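Local structure of short-chain dehydrogenase/reductase SDR (5IG2) at residues L95-G100 with H128-F133. The protein binds NAD in a Rossmann-type fold and probably acts as an oxidoreductase on CH-OH groups, as other short-chain dehydrogenases/reductases do. Residues are numbered along the deposited sequence; the frame is centred on the assembly and turned at random.
With NAD (nicotinamide-adenine-dinucleotide), chain F.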
ATOM      1  N   LEU B  95      31.554 -12.885  45.283  1.00 13.20           N
ATOM      2  CA  LEU B  95      32.117 -11.548  45.142  1.00 13.15           C
ATOM      3  C   LEU B  95      32.784 -11.445  43.784  1.00 12.11           C
ATOM      4  O   LEU B  95      33.659 -12.254  43.461  1.00 12.19           O
ATOM      5  CB  LEU B  95      33.133 -11.240  46.246  1.00 15.62           C
ATOM      6  CG  LEU B  95      33.920  -9.933  46.054  1.00 16.90           C
ATOM      7  CD1 LEU B  95      32.995  -8.716  46.155  1.00 16.58           C
ATOM      8  CD2 LEU B  95      35.055  -9.817  47.062  1.00 15.95           C
ATOM      9  N   PHE B  96      32.380 -10.448  43.000  1.00 11.27           N
ATOM     10  CA  PHE B  96      33.012 -10.139  41.716  1.00 11.41           C
ATOM     11  C   PHE B  96      33.798  -8.842  41.887  1.00 15.44           C
ATOM     12  O   PHE B  96      33.206  -7.757  41.893  1.00 15.74           O
ATOM     13  CB  PHE B  96      31.974  -9.985  40.601  1.00 10.67           C
ATOM     14  CG  PHE B  96      31.258 -11.253  40.229  1.00 11.34           C
ATOM     15  CD1 PHE B  96      30.124 -11.652  40.906  1.00 11.36           C
ATOM     16  CD2 PHE B  96      31.694 -12.018  39.162  1.00 13.48           C
ATOM     17  CE1 PHE B  96      29.455 -12.809  40.549  1.00 12.94           C
ATOM     18  CE2 PHE B  96      31.028 -13.176  38.801  1.00 10.30           C
ATOM     19  CZ  PHE B  96      29.905 -13.571  39.494  1.00 13.71           C
ATOM     20  N   ASN B  97      35.125  -8.940  42.023  1.00 13.38           N
ATOM     21  CA  ASN B  97      35.984  -7.745  42.049  1.00 15.79           C
ATOM     22  C   ASN B  97      36.280  -7.391  40.596  1.00 13.14           C
ATOM     23  O   ASN B  97      37.277  -7.825  40.010  1.00 13.01           O
ATOM     24  CB  ASN B  97      37.270  -7.976  42.842  1.00 13.77           C
ATOM     25  CG  ASN B  97      37.026  -8.218  44.332  1.00 16.10           C
ATOM     26  OD1 ASN B  97      36.391  -7.415  45.017  1.00 14.61           O
ATOM     27  ND2 ASN B  97      37.551  -9.328  44.839  1.00 12.73           N
ATOM     28  N   ASN B  98      35.401  -6.592  40.012  1.00 10.76           N
ATOM     29  CA  ASN B  98      35.301  -6.475  38.567  1.00 12.71           C
ATOM     30  C   ASN B  98      35.493  -5.058  38.034  1.00 14.18           C
ATOM     31  O   ASN B  98      35.932  -4.906  36.891  1.00 11.42           O
ATOM     32  CB  ASN B  98      33.934  -7.032  38.117  1.00 11.66           C
ATOM     33  CG  ASN B  98      33.602  -6.703  36.673  1.00 12.47           C
ATOM     34  OD1 ASN B  98      34.153  -7.296  35.733  1.00  9.33           O
ATOM     35  ND2 ASN B  98      32.690  -5.761  36.488  1.00 10.90           N
ATOM     36  N   ALA B  99      35.184  -4.024  38.817  1.00 12.59           N
ATOM     37  CA  ALA B  99      35.437  -2.654  38.377  1.00 12.00           C
ATOM     38  C   ALA B  99      36.863  -2.510  37.870  1.00 11.88           C
ATOM     39  O   ALA B  99      37.801  -3.102  38.413  1.00 13.45           O
ATOM     40  CB  ALA B  99      35.195  -1.659  39.519  1.00 11.94           C
ATOM     41  N   GLY B 100      37.021  -1.722  36.810  1.00 11.47           N
ATOM     42  CA  GLY B 100      38.343  -1.482  36.265  1.00  8.49           C
ATOM     43  C   GLY B 100      38.329  -0.287  35.346  1.00 13.56           C
ATOM     44  O   GLY B 100      37.276   0.128  34.847  1.00 14.50           O
ATOM     45  N   HIS B 128      41.217  -4.510  48.280  1.00 13.15           N
ATOM     46  CA  HIS B 128      40.246  -4.200  49.323  1.00 13.57           C
ATOM     47  C   HIS B 128      39.123  -5.230  49.334  1.00 15.66           C
ATOM     48  O   HIS B 128      38.672  -5.654  50.405  1.00 18.01           O
ATOM     49  CB  HIS B 128      39.658  -2.807  49.125  1.00 15.01           C
ATOM     50  CG  HIS B 128      40.634  -1.688  49.286  1.00 19.73           C
ATOM     51  ND1 HIS B 128      41.580  -1.654  50.287  1.00 22.99           N
ATOM     52  CD2 HIS B 128      40.777  -0.530  48.594  1.00 20.81           C
ATOM     53  CE1 HIS B 128      42.278  -0.535  50.192  1.00 25.35           C
ATOM     54  NE2 HIS B 128      41.807   0.169  49.178  1.00 22.07           N
ATOM     55  N   GLY B 129      38.646  -5.622  48.148  1.00 14.41           N
ATOM     56  CA  GLY B 129      37.596  -6.627  48.074  1.00 15.48           C
ATOM     57  C   GLY B 129      37.992  -7.918  48.765  1.00 16.87           C
ATOM     58  O   GLY B 129      37.266  -8.433  49.616  1.00 17.43           O
ATOM     59  N   VAL B 130      39.173  -8.436  48.434  1.00 14.58           N
ATOM     60  CA  VAL B 130      39.652  -9.662  49.066  1.00 13.28           C
ATOM     61  C   VAL B 130      39.817  -9.466  50.567  1.00 18.18           C
ATOM     62  O   VAL B 130      39.345 -10.279  51.374  1.00 18.11           O
ATOM     63  CB  VAL B 130      40.968 -10.110  48.411  1.00 13.77           C
ATOM     64  CG1 VAL B 130      41.653 -11.199  49.259  1.00 16.55           C
ATOM     65  CG2 VAL B 130      40.699 -10.577  46.984  1.00 14.77           C
ATOM     66  N   ARG B 131      40.481  -8.377  50.961  1.00 19.09           N
ATOM     67  CA  ARG B 131      40.761  -8.135  52.377  1.00 19.94           C
ATOM     68  C   ARG B 131      39.482  -8.015  53.196  1.00 19.34           C
ATOM     69  O   ARG B 131      39.405  -8.526  54.320  1.00 19.61           O
ATOM     70  CB  ARG B 131      41.607  -6.866  52.530  1.00 19.75           C
ATOM     71  CG  ARG B 131      41.894  -6.478  53.967  1.00 20.20           C
ATOM     72  CD  ARG B 131      42.752  -5.226  54.033  1.00 19.58           C
ATOM     73  NE  ARG B 131      42.163  -4.115  53.295  1.00 18.69           N
ATOM     74  CZ  ARG B 131      41.178  -3.353  53.757  1.00 19.34           C
ATOM     75  NH1 ARG B 131      40.664  -3.595  54.962  1.00 20.21           N
ATOM     76  NH2 ARG B 131      40.702  -2.360  53.015  1.00 18.85           N
ATOM     77  N   VAL B 132      38.470  -7.345  52.654  1.00 18.40           N
ATOM     78  CA  VAL B 132      37.248  -7.110  53.411  1.00 21.10           C
ATOM     79  C   VAL B 132      36.357  -8.346  53.419  1.00 18.90           C
ATOM     80  O   VAL B 132      35.832  -8.745  54.466  1.00 19.43           O
ATOM     81  CB  VAL B 132      36.506  -5.884  52.850  1.00 20.58           C
ATOM     82  CG1 VAL B 132      35.094  -5.825  53.409  1.00 16.60           C
ATOM     83  CG2 VAL B 132      37.286  -4.601  53.188  1.00 20.35           C
ATOM     84  N   PHE B 133      36.175  -8.978  52.264  1.00 16.23           N
ATOM     85  CA  PHE B 133      35.137  -9.997  52.144  1.00 19.07           C
ATOM     86  C   PHE B 133      35.631 -11.412  52.425  1.00 19.11           C
ATOM     87  O   PHE B 133      34.840 -12.248  52.888  1.00 20.92           O
ATOM     88  CB  PHE B 133      34.508  -9.952  50.746  1.00 18.03           C
ATOM     89  CG  PHE B 133      33.599  -8.778  50.525  1.00 17.38           C
ATOM     90  CD1 PHE B 133      32.256  -8.856  50.854  1.00 16.74           C
ATOM     91  CD2 PHE B 133      34.086  -7.598  49.978  1.00 17.82           C
ATOM     92  CE1 PHE B 133      31.412  -7.774  50.635  1.00 18.76           C
ATOM     93  CE2 PHE B 133      33.246  -6.509  49.766  1.00 15.04           C
ATOM     94  CZ  PHE B 133      31.913  -6.600  50.093  1.00 16.45           C
TER
HETATM   95  PA  NAD F 301      32.762  -0.834  31.792  1.00 13.13           P
HETATM   96  O1A NAD F 301      33.273   0.547  31.660  1.00 13.39           O
HETATM   97  O2A NAD F 301      31.531  -1.121  30.919  1.00 12.48           O
HETATM   98  O5B NAD F 301      32.429  -1.248  33.294  1.00 14.29           O
HETATM   99  C5B NAD F 301      33.363  -0.985  34.357  1.00 11.74           C
HETATM  100  C4B NAD F 301      32.606  -0.262  35.437  1.00  8.74           C
HETATM  101  O4B NAD F 301      33.492  -0.002  36.548  1.00 14.11           O
HETATM  102  C3B NAD F 301      31.999   1.092  35.030  1.00 13.20           C
HETATM  103  O3B NAD F 301      30.597   1.129  35.275  1.00 12.03           O
HETATM  104  C2B NAD F 301      32.736   2.104  35.923  1.00 14.67           C
HETATM  105  O2B NAD F 301      31.901   3.180  36.333  1.00 14.54           O
HETATM  106  C1B NAD F 301      33.108   1.232  37.113  1.00 12.91           C
HETATM  107  N9A NAD F 301      34.208   1.750  37.916  1.00 11.50           N
HETATM  108  C8A NAD F 301      35.351   2.361  37.471  1.00 12.09           C
HETATM  109  N7A NAD F 301      36.113   2.833  38.429  1.00 14.41           N
HETATM  110  C5A NAD F 301      35.425   2.504  39.587  1.00 12.36           C
HETATM  111  C6A NAD F 301      35.695   2.736  40.948  1.00 14.18           C
HETATM  112  N6A NAD F 301      36.730   3.459  41.386  1.00 15.25           N
HETATM  113  N1A NAD F 301      34.826   2.238  41.855  1.00 13.34           N
HETATM  114  C2A NAD F 301      33.750   1.573  41.417  1.00 13.72           C
HETATM  115  N3A NAD F 301      33.375   1.315  40.159  1.00 13.17           N
HETATM  116  C4A NAD F 301      34.259   1.818  39.286  1.00 11.34           C
HETATM  117  O3  NAD F 301      33.909  -1.865  31.413  1.00 12.47           O
HETATM  118  PN  NAD F 301      34.004  -3.456  31.542  1.00 12.45           P
HETATM  119  O1N NAD F 301      32.673  -4.021  31.879  1.00 10.03           O
HETATM  120  O2N NAD F 301      34.705  -3.937  30.331  1.00 12.27           O
HETATM  121  O5D NAD F 301      34.990  -3.553  32.789  1.00 11.30           O
HETATM  122  C5D NAD F 301      34.878  -4.620  33.756  1.00  8.90           C
HETATM  123  C4D NAD F 301      36.239  -5.250  33.920  1.00 11.13           C
HETATM  124  O4D NAD F 301      36.577  -6.028  32.747  1.00 12.40           O
HETATM  125  C3D NAD F 301      37.401  -4.271  34.134  1.00 11.50           C
HETATM  126  O3D NAD F 301      38.244  -4.755  35.173  1.00 12.02           O
HETATM  127  C2D NAD F 301      38.144  -4.326  32.798  1.00 10.87           C
HETATM  128  O2D NAD F 301      39.517  -4.001  32.970  1.00 10.46           O
HETATM  129  C1D NAD F 301      37.924  -5.790  32.448  1.00 11.72           C
HETATM  130  N1N NAD F 301      38.177  -6.200  30.984  1.00 13.12           N
HETATM  131  C2N NAD F 301      37.445  -5.625  30.013  1.00 11.09           C
HETATM  132  C3N NAD F 301      37.623  -6.004  28.695  1.00 10.77           C
HETATM  133  C7N NAD F 301      36.746  -5.529  27.578  1.00 11.17           C
HETATM  134  O7N NAD F 301      37.147  -5.630  26.408  1.00 11.71           O
HETATM  135  N7N NAD F 301      35.619  -4.911  27.891  1.00 12.35           N
HETATM  136  C4N NAD F 301      38.558  -6.991  28.407  1.00 12.65           C
HETATM  137  C5N NAD F 301      39.284  -7.578  29.429  1.00 15.31           C
HETATM  138  C6N NAD F 301      39.084  -7.163  30.722  1.00 14.82           C
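Leu95 lays its CD1 methyl over one face of the Phe133 ring, in a CH-pi contact 4.3 Å from the ring centroid and only 16° off the normal. The other methyl, Leu95 CD2, fits between Phe133 CB, 3.7 Å away, and the equally close carbonyl oxygen of Gly129. That oxygen already accepts the helical bond from Phe133 N, so the methyl meets a satisfied acceptor. With CG of Leu95 anti to the backbone N (chi1 172°), the side chain is carried toward the helix, where its branches divide between ring face and helix backbone, and the two side chains cross at about a right angle; Val132 CG1 lies on the opposite face of the ring.

Two residues along, the strand meets the helix through an amide. Asn97 OD1 approaches Gly129 CA to 3.4 Å, at a helix position that has no side chain to hold the strand off. Asn97 ND2 lies 4.0 Å from Val130 CG2 and finds its hydrogen bond in OD1 of Asn148, on the neighbouring strand 144-149.

Strand 95-97 and helix 128-133 run nearly antiparallel, at 155°, their axes approaching to 9.3 Å. This is the layering of a Rossmann-type fold, a helix laid against a central strand of the parallel sheet. Immediately beyond the strand, the carbonyl oxygen of Asn98 accepts a 2.9 Å hydrogen bond from NAD O3D. With no hydrogen bond linking the two segments, their contact is van der Waals throughout, the buried Asn97 amide included, whose hydrogen bond goes instead to Asn148 of the adjacent strand, beside the loop that meets NAD.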